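Regulator of G-protein signalling 3 isoform 1 (Homo sapiens, PDB 2F5Y) probably dampens G-protein signalling, with a PDZ domain that probably binds short peptide motifs, typically the C-terminal tails of partner proteins. Local coordinates at residues 7-12 against 75-80. Residues are numbered along the deposited sequence; the frame is centred on the assembly and turned at random.
Sequences ITIPRG and IILLVW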
ATOM      1  N   ILE A   7      -6.900  -3.594  -2.828  1.00 41.75           N
ATOM      2  CA  ILE A   7      -7.322  -2.386  -2.122  1.00 43.24           C
ATOM      3  C   ILE A   7      -7.099  -1.185  -3.045  1.00 46.71           C
ATOM      4  O   ILE A   7      -5.967  -0.955  -3.496  1.00 41.24           O
ATOM      5  CB  ILE A   7      -6.477  -2.174  -0.843  1.00 46.74           C
ATOM      6  CG1 ILE A   7      -6.511  -3.414   0.063  1.00 39.65           C
ATOM      7  CG2 ILE A   7      -6.941  -0.917  -0.067  1.00 50.05           C
ATOM      8  CD1 ILE A   7      -7.874  -3.758   0.620  1.00 38.51           C
ATOM      9  N   THR A   8      -8.167  -0.423  -3.309  1.00 46.37           N
ATOM     10  CA  THR A   8      -8.126   0.727  -4.237  1.00 48.48           C
ATOM     11  C   THR A   8      -8.206   2.024  -3.426  1.00 47.36           C
ATOM     12  O   THR A   8      -9.206   2.300  -2.777  1.00 52.56           O
ATOM     13  CB  THR A   8      -9.299   0.697  -5.280  1.00 46.94           C
ATOM     14  OG1 THR A   8      -9.206  -0.482  -6.097  1.00 53.53           O
ATOM     15  CG2 THR A   8      -9.257   1.913  -6.191  1.00 49.40           C
ATOM     16  N   ILE A   9      -7.146   2.819  -3.470  1.00 47.30           N
ATOM     17  CA  ILE A   9      -7.056   4.002  -2.640  1.00 46.44           C
ATOM     18  C   ILE A   9      -6.905   5.209  -3.521  1.00 47.31           C
ATOM     19  O   ILE A   9      -5.849   5.399  -4.110  1.00 48.15           O
ATOM     20  CB  ILE A   9      -5.846   3.968  -1.722  1.00 46.06           C
ATOM     21  CG1 ILE A   9      -5.745   2.616  -1.017  1.00 46.03           C
ATOM     22  CG2 ILE A   9      -5.924   5.144  -0.725  1.00 42.62           C
ATOM     23  CD1 ILE A   9      -4.375   2.351  -0.410  1.00 48.02           C
ATOM     24  N   PRO A  10      -7.960   6.028  -3.624  1.00 48.07           N
ATOM     25  CA  PRO A  10      -7.817   7.328  -4.288  1.00 46.52           C
ATOM     26  C   PRO A  10      -6.949   8.268  -3.457  1.00 48.21           C
ATOM     27  O   PRO A  10      -6.913   8.164  -2.232  1.00 55.25           O
ATOM     28  CB  PRO A  10      -9.257   7.850  -4.405  1.00 41.83           C
ATOM     29  CG  PRO A  10     -10.145   6.668  -4.079  1.00 47.48           C
ATOM     30  CD  PRO A  10      -9.334   5.785  -3.164  1.00 48.28           C
ATOM     31  N   ARG A  11      -6.229   9.144  -4.138  1.00 45.01           N
ATOM     32  CA  ARG A  11      -5.379  10.125  -3.504  1.00 43.55           C
ATOM     33  C   ARG A  11      -6.237  11.122  -2.717  1.00 44.37           C
ATOM     34  O   ARG A  11      -7.243  11.626  -3.222  1.00 45.14           O
ATOM     35  CB  ARG A  11      -4.554  10.834  -4.588  1.00 45.24           C
ATOM     36  CG  ARG A  11      -3.711  11.978  -4.121  1.00 46.96           C
ATOM     37  CD  ARG A  11      -2.861  12.501  -5.254  1.00 55.07           C
ATOM     38  NE  ARG A  11      -1.689  11.664  -5.497  1.00 57.93           N
ATOM     39  CZ  ARG A  11      -0.576  11.705  -4.772  1.00 56.20           C
ATOM     40  NH1 ARG A  11       0.444  10.907  -5.075  1.00 53.57           N
ATOM     41  NH2 ARG A  11      -0.476  12.527  -3.738  1.00 71.04           N
ATOM     42  N   GLY A  12      -5.831  11.398  -1.482  1.00 40.25           N
ATOM     43  CA  GLY A  12      -6.497  12.368  -0.639  1.00 39.60           C
ATOM     44  C   GLY A  12      -5.772  13.700  -0.593  1.00 40.96           C
ATOM     45  O   GLY A  12      -4.957  14.008  -1.460  1.00 45.47           O
ATOM     46  N   ILE A  75      -4.056   4.532  -6.234  1.00 52.71           N
ATOM     47  CA  ILE A  75      -3.268   3.325  -6.296  1.00 50.09           C
ATOM     48  C   ILE A  75      -4.210   2.147  -6.091  1.00 54.23           C
ATOM     49  O   ILE A  75      -5.208   2.245  -5.383  1.00 50.45           O
ATOM     50  CB  ILE A  75      -2.128   3.288  -5.239  1.00 52.92           C
ATOM     51  CG1 ILE A  75      -2.668   3.481  -3.817  1.00 48.27           C
ATOM     52  CG2 ILE A  75      -1.062   4.333  -5.563  1.00 48.38           C
ATOM     53  CD1 ILE A  75      -1.611   3.229  -2.708  1.00 45.41           C
ATOM     54  N   ILE A  76      -3.898   1.042  -6.755  1.00 57.46           N
ATOM     55  CA  ILE A  76      -4.561  -0.225  -6.507  1.00 53.54           C
ATOM     56  C   ILE A  76      -3.459  -1.145  -6.034  1.00 50.79           C
ATOM     57  O   ILE A  76      -2.524  -1.423  -6.784  1.00 50.78           O
ATOM     58  CB  ILE A  76      -5.200  -0.806  -7.767  1.00 53.39           C
ATOM     59  CG1 ILE A  76      -6.106   0.228  -8.425  1.00 53.36           C
ATOM     60  CG2 ILE A  76      -5.987  -2.074  -7.414  1.00 55.34           C
ATOM     61  CD1 ILE A  76      -6.412  -0.083  -9.889  1.00 62.02           C
ATOM     62  N   LEU A  77      -3.541  -1.568  -4.777  1.00 50.12           N
ATOM     63  CA  LEU A  77      -2.545  -2.462  -4.205  1.00 48.60           C
ATOM     64  C   LEU A  77      -3.153  -3.828  -4.067  1.00 49.75           C
ATOM     65  O   LEU A  77      -4.278  -3.954  -3.605  1.00 54.50           O
ATOM     66  CB  LEU A  77      -2.142  -2.015  -2.811  1.00 47.89           C
ATOM     67  CG  LEU A  77      -1.517  -0.650  -2.614  1.00 56.10           C
ATOM     68  CD1 LEU A  77      -1.275  -0.464  -1.092  1.00 49.66           C
ATOM     69  CD2 LEU A  77      -0.216  -0.534  -3.425  1.00 48.96           C
ATOM     70  N   LEU A  78      -2.412  -4.850  -4.474  1.00 48.48           N
ATOM     71  CA  LEU A  78      -2.763  -6.196  -4.113  1.00 46.69           C
ATOM     72  C   LEU A  78      -1.916  -6.570  -2.895  1.00 47.64           C
ATOM     73  O   LEU A  78      -0.692  -6.525  -2.942  1.00 45.40           O
ATOM     74  CB  LEU A  78      -2.515  -7.154  -5.265  1.00 49.57           C
ATOM     75  CG  LEU A  78      -3.040  -8.548  -4.951  1.00 53.47           C
ATOM     76  CD1 LEU A  78      -4.550  -8.575  -5.118  1.00 41.69           C
ATOM     77  CD2 LEU A  78      -2.358  -9.550  -5.832  1.00 52.97           C
ATOM     78  N   VAL A  79      -2.579  -6.931  -1.804  1.00 48.01           N
ATOM     79  CA  VAL A  79      -1.891  -7.309  -0.586  1.00 46.07           C
ATOM     80  C   VAL A  79      -2.200  -8.728  -0.153  1.00 46.62           C
ATOM     81  O   VAL A  79      -3.212  -9.311  -0.518  1.00 43.73           O
ATOM     82  CB  VAL A  79      -2.208  -6.355   0.576  1.00 44.42           C
ATOM     83  CG1 VAL A  79      -1.824  -4.933   0.179  1.00 41.23           C
ATOM     84  CG2 VAL A  79      -3.665  -6.447   0.971  1.00 41.99           C
ATOM     85  N   TRP A  80      -1.282  -9.248   0.648  1.00 49.33           N
ATOM     86  CA  TRP A  80      -1.366 -10.553   1.259  1.00 48.96           C
ATOM     87  C   TRP A  80      -1.498 -10.300   2.752  1.00 46.14           C
ATOM     88  O   TRP A  80      -0.656  -9.602   3.334  1.00 46.42           O
ATOM     89  CB  TRP A  80      -0.061 -11.289   0.942  1.00 50.78           C
ATOM     90  CG  TRP A  80      -0.086 -12.766   1.040  1.00 54.69           C
ATOM     91  CD1 TRP A  80      -1.023 -13.619   0.522  1.00 53.94           C
ATOM     92  CD2 TRP A  80       0.908 -13.587   1.666  1.00 55.99           C
ATOM     93  NE1 TRP A  80      -0.678 -14.922   0.809  1.00 53.63           N
ATOM     94  CE2 TRP A  80       0.504 -14.931   1.504  1.00 56.87           C
ATOM     95  CE3 TRP A  80       2.099 -13.314   2.358  1.00 55.09           C
ATOM     96  CZ2 TRP A  80       1.256 -16.006   2.001  1.00 61.50           C
ATOM     97  CZ3 TRP A  80       2.849 -14.375   2.851  1.00 53.93           C
ATOM     98  CH2 TRP A  80       2.419 -15.707   2.677  1.00 60.62           C
TER
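I7, T8 and I9 pair with L77, I76 and I75 as neighbouring antiparallel strands of a PDZ domain, joining the first strand of the fold (3-10) to its last (74-81). Strand 3-10 is the outermost on this side of a four-stranded sheet, and 74-81 lies between it and 47-51. The axes of segments 7-10 and 75-80 approach to 4.7 Å, with N-to-C directions 154° apart. Two hydrogen-bonded pairs, I7 with L77 and I9 with I75, flank the non-hydrogen-bonded pair T8 and I76, whose CA atoms are 4.3 Å apart. I7 N gives a nearly straight bond to L77 O (2.8 Å), and L77 N returns one to I7 O. I9 N to I75 O, also 2.8 Å, meets its carbonyl almost head-on, whereas I75 N reaches I9 O (2.9 Å) from a direction tilted 31° out of the carbonyl plane. Weaker CA-H...O contacts from I76 to I7 O and from T8 to I75 O add to the pairing. I7, I9, I75 and L77 turn into the domain interior, where I7 and I9 meet helix 36-40 at A40, I75 and L77 rest on L51 of strand 47-51, and F16 touches both I9 and I75. V79 extends this apolar face, its CG2 4.3 Å from I7 CG1. On the reverse face, the partly exposed T8 and I76 run side by side, T8 OG1 lying against CG1 and CG2 of I76. The backbone N of I76, turned away from strand 3-10, is held by N52 OD1. I75 sets CG1 between its backbone N and carbonyl carbon (chi1 56°), which leans the branch toward the neighbouring strand: CG1 comes within 3.8 Å of I9 CB, and the two terminal methyls, I9 CD1 and I75 CD1, meet at 3.7 Å.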